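Local coordinates for protein chitinase (Thermococcus chitonophagus, PDB 5XSW) that probably acts as an endochitinase, cleaving glycosidic bonds within chitin chains, and holds N-acetylglucosamine sugars in a pocket of this C-terminal portion of the protein, at residues H147-G150 and Y154-P157; T71-F76 and T80-I85; N258-K261 and I267-D270; R180-N185 and Y237-Q242. One frame throughout, in Å; residues are numbered along the deposited sequence.

Contact 1: H147-G150 and Y154-P157; sequences HQNG and YNPP
N149 grips both main-chain polar atoms of N155, its N and its O. The carboxamide oxygen OD1 of N149 accepts a hydrogen bond from the amide N of N155 at 2.8 Å in a nearly straight line (N-H...O 168°), and its ND2 donates to the carbonyl O of N155, also at 2.8 Å. The two bonds are alike in length but differ in how the donor meets the carbonyl. The donor to OD1 tilts only slightly from the carboxamide plane, whereas ND2 reaches the O of N155 from well above its carbonyl plane, 61° out of it. With two bonds to one residue, the flat amide has little freedom to rotate. A water bridges the same pair, donating to N149 OD1 at 3.0 Å and to N155 OD1 at 2.8 Å.

Beside this clamp the ring of P157 lies over one face of the H147 imidazole. Its CD stands above the ring centre, and its CG makes an off-centre CH-pi contact, 4.3 Å from the centroid. The chi1 of H147, 61°, folds the imidazole back so that ND1 can take a weak bond from N149 N.

Further out, the Y154 hydroxyl is hydrogen-bonded to E328 and R304, while H147 and Q148 bond to helix 374-386. The whole is a surface loop without regular structure, stapled to itself by an asparagine side chain bonded to both backbone polar atoms of one residue.

Contact 2: T71-F76 and T80-I85; sequences TWRGIF and TTVKII
F76 and V82 meet where two strands adjacent in sequence belong to different sheets. From its CB, F76 has CG anti to the carbonyl carbon (chi1 -72°), and the side chain runs across those of T80 and V82 at about a right angle. CD2 is first to touch, 3.9 Å from T80 CG2, with the carbonyl O of T80 lying in the ring plane at that edge. Next along the ring, CE2 reaches V82 CG2 at 3.5 Å, and CZ at the tip meets the same methyl at 3.6 Å.

Strand 75-77 pairs with 32-41, but strand 80-89 pairs with 12-21 and 45-51, so these contacts join the two facing sheets at the start of this chain, a sandwich consistent with a carbohydrate-binding module. No direct hydrogen bond links the segments.

The other methyl of V82, CG1, sits over the face of the R73 guanidinium, 4.2 Å above its plane. That arginine arrives from the opposite direction, its chain extended from CG to NE, and is held by a salt bridge to D53 and a cation-pi contact with Y51. One water spans I75 O and T80 OG1, the latter bond weak; T80 OG1 is also hydrogen-bonded to H77 O.

Contact 3: N258-K261 and I267-D270; sequences NQIK and IFPD. With PO4 (phosphate ion), chain E.
K261 leaves its helix with CG anti to the backbone N (chi1 -162°) and stays extended to its tip, which carries NZ past F268 to the carbonyl of D270. F268 sets its own CG anti to the carbonyl carbon (chi1 -66°), turning the ring back to the helix. There CD2 lies 3.8 Å from K261 CA and equally far from I260 O, both approached obliquely, while CE2 packs on I260 CG1 at 4.1 Å. K261 CG extends the packing, 3.9 Å from F268 CB.

At the polar end, K261 NZ donates to D270 O over 3.0 Å, from 53° above the carbonyl plane. NZ is also hydrogen-bonded to A272 O and forms a salt bridge to D476 of the second subunit. A water donates to both K261 O and F268 O, linking the last helical turn to the loop, and the D270 carboxylate pairs with R415.

On the helix, Q259 NE2 binds phosphate O2 at 2.6 Å; this ion, probably from the crystallisation liquor, is also held by V340, N256, and S254 and G255 of the second subunit. The motif is a helix whose following loop folds back over its C-terminal part, set at the dimer interface.

Contact 4: R180-N185 and Y237-Q242; sequences RMWVPN and YYWPVQ. With NAG (2-acetamido-2-deoxy-beta-D-glucopyranose), chain C.
W182 drives the edge of its indole into the face of W239, a T-shaped stack with planes 88° apart and five-membered ring centroids separated by 4.7 Å. In this tight part CZ2 of W182 stands 3.5 Å above the W239 plane, and V241 CG1 lies over the opposite face. P184 packs on the same side as W182, its CG obliquely 3.8 Å from W239 CZ2, while its CA covers a face of W182.

The looser side is at the partly exposed R180 and at Y237. R180 is extended, its CG anti to the backbone N, which brings NH1 out to donate to Y237 OH at 3.1 Å (N-H...O 153°), at the guanidinium edge in its plane. The two flat groups stand 83° apart and do not stack. Like-charged R391 lies close by. Past the strand end, Q242 OE1 approaches C8 of the bound NAG at 3.5 Å.

The indole nitrogens of W182 and W239, NE1 in both, come within 3.4 Å but are both donors, so no bond joins them. W239 NE1 instead bonds weakly to W215 O and G216 O. The tryptophan pair therefore depends on edge-to-face attraction and dispersion; the only hydrogen bond across the segments joins arginine to tyrosine.

In the fold
Contacts 2, 3 and 4 are partly buried, whereas contact 1 is a surface contact joining two parts of one loop. Contact 2 stands apart in the beta domain at the start of this chain, its centre about 52 Å from that of contact 4 and on the other side of the chain's centre. The other three belong to the largely helical part, and no two contacts touch. Strand 235-239 of contact 4 and helix 254-263 of contact 3 follow each other in sequence. Chemistry varies with place: amide-to-backbone bonds in contact 1, apolar packing between sheets in contact 2, a lysine shared with the second subunit in contact 3, and aromatic stacking beside the sugar pocket in contact 4.

Contact 1: H147-G150 and Y154-P157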
loop_
_atom_site.group_PDB
_atom_site.type_symbol
_atom_site.label_atom_id
_atom_site.label_comp_id
_atom_site.label_asym_id
_atom_site.label_seq_id
_atom_site.Cartn_x
_atom_site.Cartn_y
_atom_site.Cartn_z
ATOM N N HIS A 147 -32.680 -14.148 -1.529
ATOM C CA HIS A 147 -31.650 -14.736 -0.681
ATOM C C HIS A 147 -31.073 -13.681 0.261
ATOM O O HIS A 147 -31.520 -12.549 0.267
ATOM C CB HIS A 147 -30.545 -15.337 -1.523
ATOM C CG HIS A 147 -29.828 -14.322 -2.394
ATOM N ND1 HIS A 147 -28.579 -13.807 -2.080
ATOM C CD2 HIS A 147 -30.206 -13.714 -3.555
ATOM C CE1 HIS A 147 -28.193 -12.968 -3.033
ATOM N NE2 HIS A 147 -29.164 -12.883 -3.935
ATOM N N GLN A 148 -30.099 -14.057 1.073
ATOM C CA GLN A 148 -29.565 -13.079 2.027
ATOM C C GLN A 148 -28.034 -13.213 2.110
ATOM O O GLN A 148 -27.435 -13.017 3.175
ATOM C CB GLN A 148 -30.250 -13.256 3.418
ATOM C CG GLN A 148 -31.691 -12.577 3.478
ATOM C CD GLN A 148 -31.721 -10.996 3.343
ATOM O OE1 GLN A 148 -31.804 -10.298 4.364
ATOM N NE2 GLN A 148 -31.704 -10.448 2.083
ATOM N N ASN A 149 -27.386 -13.568 1.011
ATOM C CA ASN A 149 -25.911 -13.647 1.038
ATOM C C ASN A 149 -25.277 -12.240 1.222
ATOM O O ASN A 149 -25.789 -11.241 0.681
ATOM C CB ASN A 149 -25.371 -14.270 -0.256
ATOM C CG ASN A 149 -25.738 -15.760 -0.389
ATOM O OD1 ASN A 149 -25.026 -16.636 0.092
ATOM N ND2 ASN A 149 -26.795 -16.024 -1.100
ATOM N N GLY A 150 -24.176 -12.167 1.948
ATOM C CA GLY A 150 -23.539 -10.865 2.109
ATOM C C GLY A 150 -22.393 -10.821 1.129
ATOM O O GLY A 150 -22.603 -10.929 -0.074
ATOM N N TYR A 154 -22.272 -17.948 -0.191
ATOM C CA TYR A 154 -22.311 -19.343 0.313
ATOM C C TYR A 154 -23.526 -20.082 -0.253
ATOM O O TYR A 154 -23.452 -21.252 -0.490
ATOM C CB TYR A 154 -22.378 -19.373 1.840
ATOM C CG TYR A 154 -21.167 -18.761 2.531
ATOM C CD1 TYR A 154 -20.002 -19.460 2.616
ATOM C CD2 TYR A 154 -21.240 -17.472 3.112
ATOM C CE1 TYR A 154 -18.840 -18.868 3.279
ATOM C CE2 TYR A 154 -20.101 -16.872 3.790
ATOM C CZ TYR A 154 -18.932 -17.580 3.859
ATOM O OH TYR A 154 -17.816 -17.064 4.500
ATOM N N ASN A 155 -24.643 -19.389 -0.451
ATOM C CA ASN A 155 -25.882 -20.041 -0.932
ATOM C C ASN A 155 -26.471 -19.349 -2.186
ATOM O O ASN A 155 -27.417 -18.579 -2.105
ATOM C CB ASN A 155 -26.919 -20.051 0.214
ATOM C CG ASN A 155 -26.381 -20.718 1.517
ATOM O OD1 ASN A 155 -26.185 -20.041 2.545
ATOM N ND2 ASN A 155 -26.193 -22.045 1.487
ATOM N N PRO A 156 -25.848 -19.559 -3.323
ATOM C CA PRO A 156 -26.196 -18.855 -4.554
ATOM C C PRO A 156 -27.664 -19.107 -4.870
ATOM O O PRO A 156 -28.180 -20.228 -4.649
ATOM C CB PRO A 156 -25.276 -19.488 -5.606
ATOM C CG PRO A 156 -24.308 -20.275 -4.879
ATOM C CD PRO A 156 -24.786 -20.554 -3.514
ATOM N N PRO A 157 -28.356 -18.068 -5.296
ATOM C CA PRO A 157 -29.779 -18.277 -5.565
ATOM C C PRO A 157 -30.009 -19.113 -6.832
ATOM O O PRO A 157 -31.120 -19.582 -7.020
ATOM C CB PRO A 157 -30.302 -16.869 -5.776
ATOM C CG PRO A 157 -29.088 -16.124 -6.399
ATOM C CD PRO A 157 -27.915 -16.687 -5.598
HETATM O O HOH W 1 -26.080 -17.243 2.804
#

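Contact 2: T71-F76 and T80-I85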
loop_
_atom_site.group_PDB
_atom_site.type_symbol
_atom_site.label_atom_id
_atom_site.label_comp_id
_atom_site.label_asym_id
_atom_site.label_seq_id
_atom_site.Cartn_x
_atom_site.Cartn_y
_atom_site.Cartn_z
ATOM N N THR A 71 11.113 -18.659 11.181
ATOM C CA THR A 71 11.243 -17.224 11.513
ATOM C C THR A 71 11.698 -16.422 10.295
ATOM O O THR A 71 10.951 -16.313 9.330
ATOM C CB THR A 71 12.191 -16.979 12.766
ATOM O OG1 THR A 71 13.547 -17.318 12.464
ATOM C CG2 THR A 71 11.715 -17.789 13.942
ATOM N N TRP A 72 12.926 -15.922 10.274
ATOM C CA TRP A 72 13.325 -15.025 9.185
ATOM C C TRP A 72 13.568 -15.796 7.936
ATOM O O TRP A 72 13.683 -15.234 6.861
ATOM C CB TRP A 72 14.571 -14.226 9.589
ATOM C CG TRP A 72 15.812 -15.059 9.681
ATOM C CD1 TRP A 72 16.304 -15.720 10.796
ATOM C CD2 TRP A 72 16.732 -15.329 8.614
ATOM N NE1 TRP A 72 17.479 -16.388 10.464
ATOM C CE2 TRP A 72 17.755 -16.165 9.135
ATOM C CE3 TRP A 72 16.773 -14.973 7.259
ATOM C CZ2 TRP A 72 18.808 -16.628 8.348
ATOM C CZ3 TRP A 72 17.820 -15.432 6.480
ATOM C CH2 TRP A 72 18.827 -16.249 7.026
ATOM N N ARG A 73 13.603 -17.117 8.032
ATOM C CA ARG A 73 13.915 -17.890 6.818
ATOM C C ARG A 73 12.698 -18.591 6.159
ATOM O O ARG A 73 12.852 -19.506 5.315
ATOM C CB ARG A 73 15.004 -18.914 7.182
ATOM C CG ARG A 73 16.101 -18.958 6.228
ATOM C CD ARG A 73 17.341 -19.678 6.801
ATOM N NE ARG A 73 18.105 -20.160 5.660
ATOM C CZ ARG A 73 19.198 -20.905 5.737
ATOM N NH1 ARG A 73 19.794 -21.270 4.623
ATOM N NH2 ARG A 73 19.674 -21.277 6.923
ATOM N N GLY A 74 11.491 -18.133 6.489
ATOM C CA GLY A 74 10.290 -18.775 6.000
ATOM C C GLY A 74 9.833 -18.430 4.592
ATOM O O GLY A 74 8.788 -18.946 4.137
ATOM N N ILE A 75 10.584 -17.566 3.887
ATOM C CA ILE A 75 10.165 -17.112 2.553
ATOM C C ILE A 75 10.975 -17.791 1.485
ATOM O O ILE A 75 12.196 -17.725 1.516
ATOM C CB ILE A 75 10.332 -15.510 2.391
ATOM C CG1 ILE A 75 9.485 -14.766 3.439
ATOM C CG2 ILE A 75 10.019 -15.088 0.978
ATOM C CD1 ILE A 75 10.020 -13.347 3.780
ATOM N N PHE A 76 10.314 -18.417 0.527
ATOM C CA PHE A 76 10.994 -19.218 -0.494
ATOM C C PHE A 76 10.698 -18.726 -1.896
ATOM O O PHE A 76 9.748 -19.172 -2.543
ATOM C CB PHE A 76 10.578 -20.691 -0.418
ATOM C CG PHE A 76 11.157 -21.400 0.783
ATOM C CD1 PHE A 76 10.631 -21.181 2.043
ATOM C CD2 PHE A 76 12.262 -22.232 0.641
ATOM C CE1 PHE A 76 11.181 -21.797 3.189
ATOM C CE2 PHE A 76 12.823 -22.903 1.786
ATOM C CZ PHE A 76 12.274 -22.667 3.055
ATOM N N THR A 80 15.179 -21.474 -4.262
ATOM C CA THR A 80 15.659 -21.222 -2.904
ATOM C C THR A 80 15.602 -22.577 -2.160
ATOM O O THR A 80 14.604 -23.269 -2.273
ATOM C CB THR A 80 14.794 -20.147 -2.169
ATOM O OG1 THR A 80 14.962 -18.868 -2.810
ATOM C CG2 THR A 80 15.182 -20.016 -0.705
ATOM N N THR A 81 16.661 -22.954 -1.447
ATOM C CA THR A 81 16.655 -24.227 -0.719
ATOM C C THR A 81 17.073 -24.008 0.706
ATOM O O THR A 81 17.945 -23.176 0.979
ATOM C CB THR A 81 17.554 -25.252 -1.411
ATOM O OG1 THR A 81 17.022 -25.502 -2.706
ATOM C CG2 THR A 81 17.615 -26.621 -0.615
ATOM N N VAL A 82 16.415 -24.707 1.639
ATOM C CA VAL A 82 16.802 -24.617 3.038
ATOM C C VAL A 82 16.928 -26.073 3.591
ATOM O O VAL A 82 16.029 -26.882 3.397
ATOM C CB VAL A 82 15.803 -23.806 3.881
ATOM C CG1 VAL A 82 16.119 -23.927 5.399
ATOM C CG2 VAL A 82 15.787 -22.294 3.446
ATOM N N LYS A 83 18.059 -26.403 4.214
ATOM C CA LYS A 83 18.288 -27.772 4.696
ATOM C C LYS A 83 18.356 -27.741 6.174
ATOM O O LYS A 83 19.036 -26.899 6.753
ATOM C CB LYS A 83 19.550 -28.377 4.101
ATOM C CG LYS A 83 19.355 -28.750 2.667
ATOM C CD LYS A 83 20.539 -29.456 2.070
ATOM C CE LYS A 83 20.321 -29.735 0.591
ATOM N NZ LYS A 83 21.638 -29.703 -0.098
ATOM N N ILE A 84 17.587 -28.639 6.795
ATOM C CA ILE A 84 17.491 -28.686 8.225
ATOM C C ILE A 84 17.958 -30.076 8.757
ATOM O O ILE A 84 17.621 -31.116 8.172
ATOM C CB ILE A 84 16.049 -28.422 8.659
ATOM C CG1 ILE A 84 15.671 -26.960 8.345
ATOM C CG2 ILE A 84 15.869 -28.683 10.117
ATOM C CD1 ILE A 84 14.226 -26.631 8.680
ATOM N N ILE A 85 18.756 -30.070 9.819
ATOM C CA ILE A 85 19.199 -31.317 10.453
ATOM C C ILE A 85 18.536 -31.473 11.799
ATOM O O ILE A 85 18.636 -30.603 12.677
ATOM C CB ILE A 85 20.707 -31.361 10.589
ATOM C CG1 ILE A 85 21.301 -31.332 9.192
ATOM C CG2 ILE A 85 21.137 -32.660 11.358
ATOM C CD1 ILE A 85 22.619 -30.710 9.163
HETATM O O HOH W 2 18.470 -20.498 1.529
HETATM O O HOH W 3 13.611 -16.713 -0.649
#

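Contact 3: N258-K261 and I267-D270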
loop_
_atom_site.group_PDB
_atom_site.type_symbol
_atom_site.label_atom_id
_atom_site.label_comp_id
_atom_site.label_asym_id
_atom_site.label_seq_id
_atom_site.Cartn_x
_atom_site.Cartn_y
_atom_site.Cartn_z
ATOM N N ASN A 258 -1.112 -1.025 -4.264
ATOM C CA ASN A 258 0.281 -1.460 -4.208
ATOM C C ASN A 258 0.436 -2.738 -3.349
ATOM O O ASN A 258 1.152 -3.674 -3.689
ATOM C CB ASN A 258 1.147 -0.307 -3.610
ATOM C CG ASN A 258 2.653 -0.667 -3.509
ATOM O OD1 ASN A 258 3.086 -1.407 -2.615
ATOM N ND2 ASN A 258 3.443 -0.120 -4.411
ATOM N N GLN A 259 -0.246 -2.750 -2.229
ATOM C CA GLN A 259 -0.144 -3.916 -1.331
ATOM C C GLN A 259 -0.757 -5.206 -1.956
ATOM O O GLN A 259 -0.170 -6.320 -1.893
ATOM C CB GLN A 259 -0.831 -3.544 -0.011
ATOM C CG GLN A 259 -0.981 -4.662 1.008
ATOM C CD GLN A 259 -1.758 -4.166 2.210
ATOM O OE1 GLN A 259 -1.233 -4.114 3.322
ATOM N NE2 GLN A 259 -2.961 -3.705 1.969
ATOM N N ILE A 260 -1.924 -5.098 -2.590
ATOM C CA ILE A 260 -2.498 -6.340 -3.149
ATOM C C ILE A 260 -1.771 -6.805 -4.384
ATOM O O ILE A 260 -1.627 -8.011 -4.604
ATOM C CB ILE A 260 -4.020 -6.239 -3.442
ATOM C CG1 ILE A 260 -4.332 -5.212 -4.501
ATOM C CG2 ILE A 260 -4.783 -5.998 -2.129
ATOM C CD1 ILE A 260 -5.858 -4.994 -4.702
ATOM N N LYS A 261 -1.191 -5.881 -5.154
ATOM C CA LYS A 261 -0.211 -6.265 -6.152
ATOM C C LYS A 261 0.972 -7.055 -5.552
ATOM O O LYS A 261 1.415 -8.092 -6.105
ATOM C CB LYS A 261 0.297 -4.971 -6.863
ATOM C CG LYS A 261 0.962 -5.095 -8.116
ATOM C CD LYS A 261 1.233 -3.639 -8.696
ATOM C CE LYS A 261 2.410 -3.763 -9.626
ATOM N NZ LYS A 261 2.659 -2.396 -10.176
ATOM N N ILE A 267 -1.869 -12.811 -9.740
ATOM C CA ILE A 267 -3.006 -12.088 -10.349
ATOM C C ILE A 267 -2.547 -10.801 -11.122
ATOM O O ILE A 267 -3.031 -10.529 -12.211
ATOM C CB ILE A 267 -4.051 -11.688 -9.264
ATOM C CG1 ILE A 267 -4.649 -12.961 -8.628
ATOM C CG2 ILE A 267 -5.215 -10.863 -9.885
ATOM C CD1 ILE A 267 -5.546 -12.663 -7.381
ATOM N N PHE A 268 -1.600 -10.063 -10.555
ATOM C CA PHE A 268 -1.192 -8.761 -11.117
ATOM C C PHE A 268 0.168 -8.820 -11.769
ATOM O O PHE A 268 1.122 -9.206 -11.103
ATOM C CB PHE A 268 -1.148 -7.711 -9.999
ATOM C CG PHE A 268 -2.478 -7.406 -9.426
ATOM C CD1 PHE A 268 -3.360 -6.545 -10.083
ATOM C CD2 PHE A 268 -2.868 -7.974 -8.221
ATOM C CE1 PHE A 268 -4.613 -6.255 -9.541
ATOM C CE2 PHE A 268 -4.105 -7.698 -7.696
ATOM C CZ PHE A 268 -4.981 -6.830 -8.342
ATOM N N PRO A 269 0.259 -8.425 -13.068
ATOM C CA PRO A 269 1.607 -8.271 -13.636
ATOM C C PRO A 269 2.329 -7.074 -12.999
ATOM O O PRO A 269 1.681 -6.189 -12.430
ATOM C CB PRO A 269 1.332 -8.046 -15.139
ATOM C CG PRO A 269 -0.043 -7.338 -15.181
ATOM C CD PRO A 269 -0.812 -7.973 -13.974
ATOM N N ASP A 270 3.653 -7.025 -13.113
ATOM C CA ASP A 270 4.428 -5.956 -12.486
ATOM C C ASP A 270 4.085 -4.581 -13.060
ATOM O O ASP A 270 4.351 -3.577 -12.400
ATOM C CB ASP A 270 5.949 -6.208 -12.674
ATOM C CG ASP A 270 6.464 -7.419 -11.841
ATOM O OD1 ASP A 270 5.822 -7.796 -10.837
ATOM O OD2 ASP A 270 7.523 -7.979 -12.185
HETATM P P PO4 E . -5.031 -2.080 4.330
HETATM O O1 PO4 E . -5.150 -1.139 3.188
HETATM O O2 PO4 E . -4.600 -3.475 3.967
HETATM O O3 PO4 E . -4.054 -1.445 5.283
HETATM O O4 PO4 E . -6.288 -2.367 5.036
HETATM O O HOH W 4 2.351 -8.465 -8.624
#

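Contact 4: R180-N185 and Y237-Q242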
loop_
_atom_site.group_PDB
_atom_site.type_symbol
_atom_site.label_atom_id
_atom_site.label_comp_id
_atom_site.label_asym_id
_atom_site.label_seq_id
_atom_site.Cartn_x
_atom_site.Cartn_y
_atom_site.Cartn_z
ATOM N N ARG A 180 -31.840 4.418 -6.586
ATOM C CA ARG A 180 -32.150 3.213 -7.356
ATOM C C ARG A 180 -30.874 2.620 -7.876
ATOM O O ARG A 180 -30.056 3.330 -8.465
ATOM C CB ARG A 180 -33.089 3.583 -8.512
ATOM C CG ARG A 180 -33.293 2.505 -9.573
ATOM C CD ARG A 180 -34.214 3.093 -10.739
ATOM N NE ARG A 180 -34.334 2.068 -11.786
ATOM C CZ ARG A 180 -35.317 2.028 -12.675
ATOM N NH1 ARG A 180 -36.266 2.959 -12.662
ATOM N NH2 ARG A 180 -35.334 1.046 -13.558
ATOM N N MET A 181 -30.684 1.323 -7.681
ATOM C CA MET A 181 -29.450 0.682 -8.174
ATOM C C MET A 181 -29.484 0.567 -9.689
ATOM O O MET A 181 -30.560 0.332 -10.265
ATOM C CB MET A 181 -29.301 -0.710 -7.525
ATOM C CG MET A 181 -29.375 -0.661 -5.991
ATOM S SD MET A 181 -28.119 0.480 -5.230
ATOM C CE MET A 181 -26.567 -0.291 -5.722
ATOM N N TRP A 182 -28.336 0.729 -10.337
ATOM C CA TRP A 182 -28.251 0.567 -11.795
ATOM C C TRP A 182 -26.844 0.131 -12.137
ATOM O O TRP A 182 -25.870 0.364 -11.383
ATOM C CB TRP A 182 -28.649 1.867 -12.569
ATOM C CG TRP A 182 -27.513 2.809 -12.832
ATOM C CD1 TRP A 182 -26.683 3.372 -11.878
ATOM C CD2 TRP A 182 -27.091 3.327 -14.081
ATOM N NE1 TRP A 182 -25.778 4.211 -12.479
ATOM C CE2 TRP A 182 -26.016 4.213 -13.829
ATOM C CE3 TRP A 182 -27.531 3.149 -15.419
ATOM C CZ2 TRP A 182 -25.347 4.888 -14.846
ATOM C CZ3 TRP A 182 -26.841 3.825 -16.437
ATOM C CH2 TRP A 182 -25.768 4.676 -16.142
ATOM N N VAL A 183 -26.745 -0.566 -13.249
ATOM C CA VAL A 183 -25.493 -1.082 -13.741
ATOM C C VAL A 183 -25.057 -0.145 -14.876
ATOM O O VAL A 183 -25.739 -0.085 -15.908
ATOM C CB VAL A 183 -25.660 -2.530 -14.266
ATOM C CG1 VAL A 183 -24.398 -2.942 -15.036
ATOM C CG2 VAL A 183 -25.977 -3.518 -13.057
ATOM N N PRO A 184 -23.935 0.594 -14.707
ATOM C CA PRO A 184 -23.586 1.593 -15.746
ATOM C C PRO A 184 -23.375 1.038 -17.156
ATOM O O PRO A 184 -23.730 1.697 -18.117
ATOM C CB PRO A 184 -22.247 2.187 -15.223
ATOM C CG PRO A 184 -22.402 2.084 -13.696
ATOM C CD PRO A 184 -23.087 0.727 -13.499
ATOM N N ASN A 185 -22.769 -0.142 -17.290
ATOM C CA ASN A 185 -22.646 -0.742 -18.627
ATOM C C ASN A 185 -22.337 -2.212 -18.493
ATOM O O ASN A 185 -22.085 -2.709 -17.386
ATOM C CB ASN A 185 -21.558 -0.058 -19.467
ATOM C CG ASN A 185 -20.168 -0.148 -18.817
ATOM O OD1 ASN A 185 -19.586 -1.215 -18.736
ATOM N ND2 ASN A 185 -19.577 1.015 -18.461
ATOM N N TYR A 237 -33.170 10.696 -13.842
ATOM C CA TYR A 237 -32.423 10.467 -12.570
ATOM C C TYR A 237 -31.095 11.261 -12.586
ATOM O O TYR A 237 -30.594 11.594 -13.661
ATOM C CB TYR A 237 -32.119 8.982 -12.378
ATOM C CG TYR A 237 -33.321 8.082 -12.086
ATOM C CD1 TYR A 237 -34.095 7.568 -13.124
ATOM C CD2 TYR A 237 -33.701 7.804 -10.793
ATOM C CE1 TYR A 237 -35.185 6.764 -12.875
ATOM C CE2 TYR A 237 -34.779 6.985 -10.515
ATOM C CZ TYR A 237 -35.517 6.478 -11.565
ATOM O OH TYR A 237 -36.583 5.682 -11.317
ATOM N N TYR A 238 -30.524 11.529 -11.396
ATOM C CA TYR A 238 -29.184 12.073 -11.293
ATOM C C TYR A 238 -28.230 10.970 -10.870
ATOM O O TYR A 238 -28.573 10.155 -10.012
ATOM C CB TYR A 238 -29.157 13.259 -10.267
ATOM C CG TYR A 238 -30.251 14.238 -10.620
ATOM C CD1 TYR A 238 -30.159 15.024 -11.779
ATOM C CD2 TYR A 238 -31.436 14.305 -9.863
ATOM C CE1 TYR A 238 -31.241 15.915 -12.154
ATOM C CE2 TYR A 238 -32.514 15.168 -10.235
ATOM C CZ TYR A 238 -32.401 15.972 -11.374
ATOM O OH TYR A 238 -33.444 16.813 -11.703
ATOM N N TRP A 239 -27.065 10.976 -11.474
ATOM C CA TRP A 239 -25.990 10.002 -11.169
ATOM C C TRP A 239 -24.858 10.769 -10.483
ATOM O O TRP A 239 -24.031 11.317 -11.165
ATOM C CB TRP A 239 -25.465 9.381 -12.479
ATOM C CG TRP A 239 -24.519 8.202 -12.291
ATOM C CD1 TRP A 239 -24.407 7.419 -11.179
ATOM C CD2 TRP A 239 -23.605 7.679 -13.254
ATOM N NE1 TRP A 239 -23.464 6.446 -11.391
ATOM C CE2 TRP A 239 -22.968 6.568 -12.663
ATOM C CE3 TRP A 239 -23.272 8.035 -14.562
ATOM C CZ2 TRP A 239 -21.977 5.820 -13.321
ATOM C CZ3 TRP A 239 -22.289 7.280 -15.248
ATOM C CH2 TRP A 239 -21.644 6.180 -14.608
ATOM N N PRO A 240 -24.848 10.820 -9.141
ATOM C CA PRO A 240 -23.914 11.714 -8.416
ATOM C C PRO A 240 -22.507 11.155 -8.282
ATOM O O PRO A 240 -21.817 11.427 -7.301
ATOM C CB PRO A 240 -24.580 11.868 -7.012
ATOM C CG PRO A 240 -26.050 11.286 -7.177
ATOM C CD PRO A 240 -25.825 10.167 -8.236
ATOM N N VAL A 241 -22.089 10.341 -9.240
ATOM C CA VAL A 241 -20.741 9.801 -9.238
ATOM C C VAL A 241 -19.667 10.889 -9.524
ATOM O O VAL A 241 -19.871 11.787 -10.362
ATOM C CB VAL A 241 -20.654 8.670 -10.290
ATOM C CG1 VAL A 241 -20.915 9.221 -11.707
ATOM C CG2 VAL A 241 -19.251 8.002 -10.300
ATOM N N GLN A 242 -18.506 10.835 -8.871
ATOM C CA GLN A 242 -17.359 11.650 -9.346
ATOM C C GLN A 242 -16.628 10.762 -10.309
ATOM O O GLN A 242 -15.763 9.958 -9.908
ATOM C CB GLN A 242 -16.436 12.114 -8.187
ATOM C CG GLN A 242 -17.196 13.005 -7.206
ATOM C CD GLN A 242 -16.415 13.353 -5.918
ATOM O OE1 GLN A 242 -15.182 13.284 -5.864
ATOM N NE2 GLN A 242 -17.143 13.727 -4.902
HETATM C C1 NAG C . -17.348 8.695 0.279
HETATM C C2 NAG C . -15.997 8.908 -0.288
HETATM C C3 NAG C . -15.098 7.708 -0.040
HETATM C C4 NAG C . -15.067 7.296 1.402
HETATM C C5 NAG C . -16.451 7.066 1.855
HETATM C C6 NAG C . -16.420 6.731 3.322
HETATM C C7 NAG C . -15.557 10.287 -2.367
HETATM C C8 NAG C . -15.710 10.446 -3.903
HETATM N N2 NAG C . -16.125 9.162 -1.739
HETATM O O3 NAG C . -13.742 7.942 -0.478
HETATM O O4 NAG C . -14.425 6.013 1.553
HETATM O O5 NAG C . -17.271 8.276 1.689
HETATM O O6 NAG C . -17.803 6.660 3.651
HETATM O O7 NAG C . -14.938 11.088 -1.658
#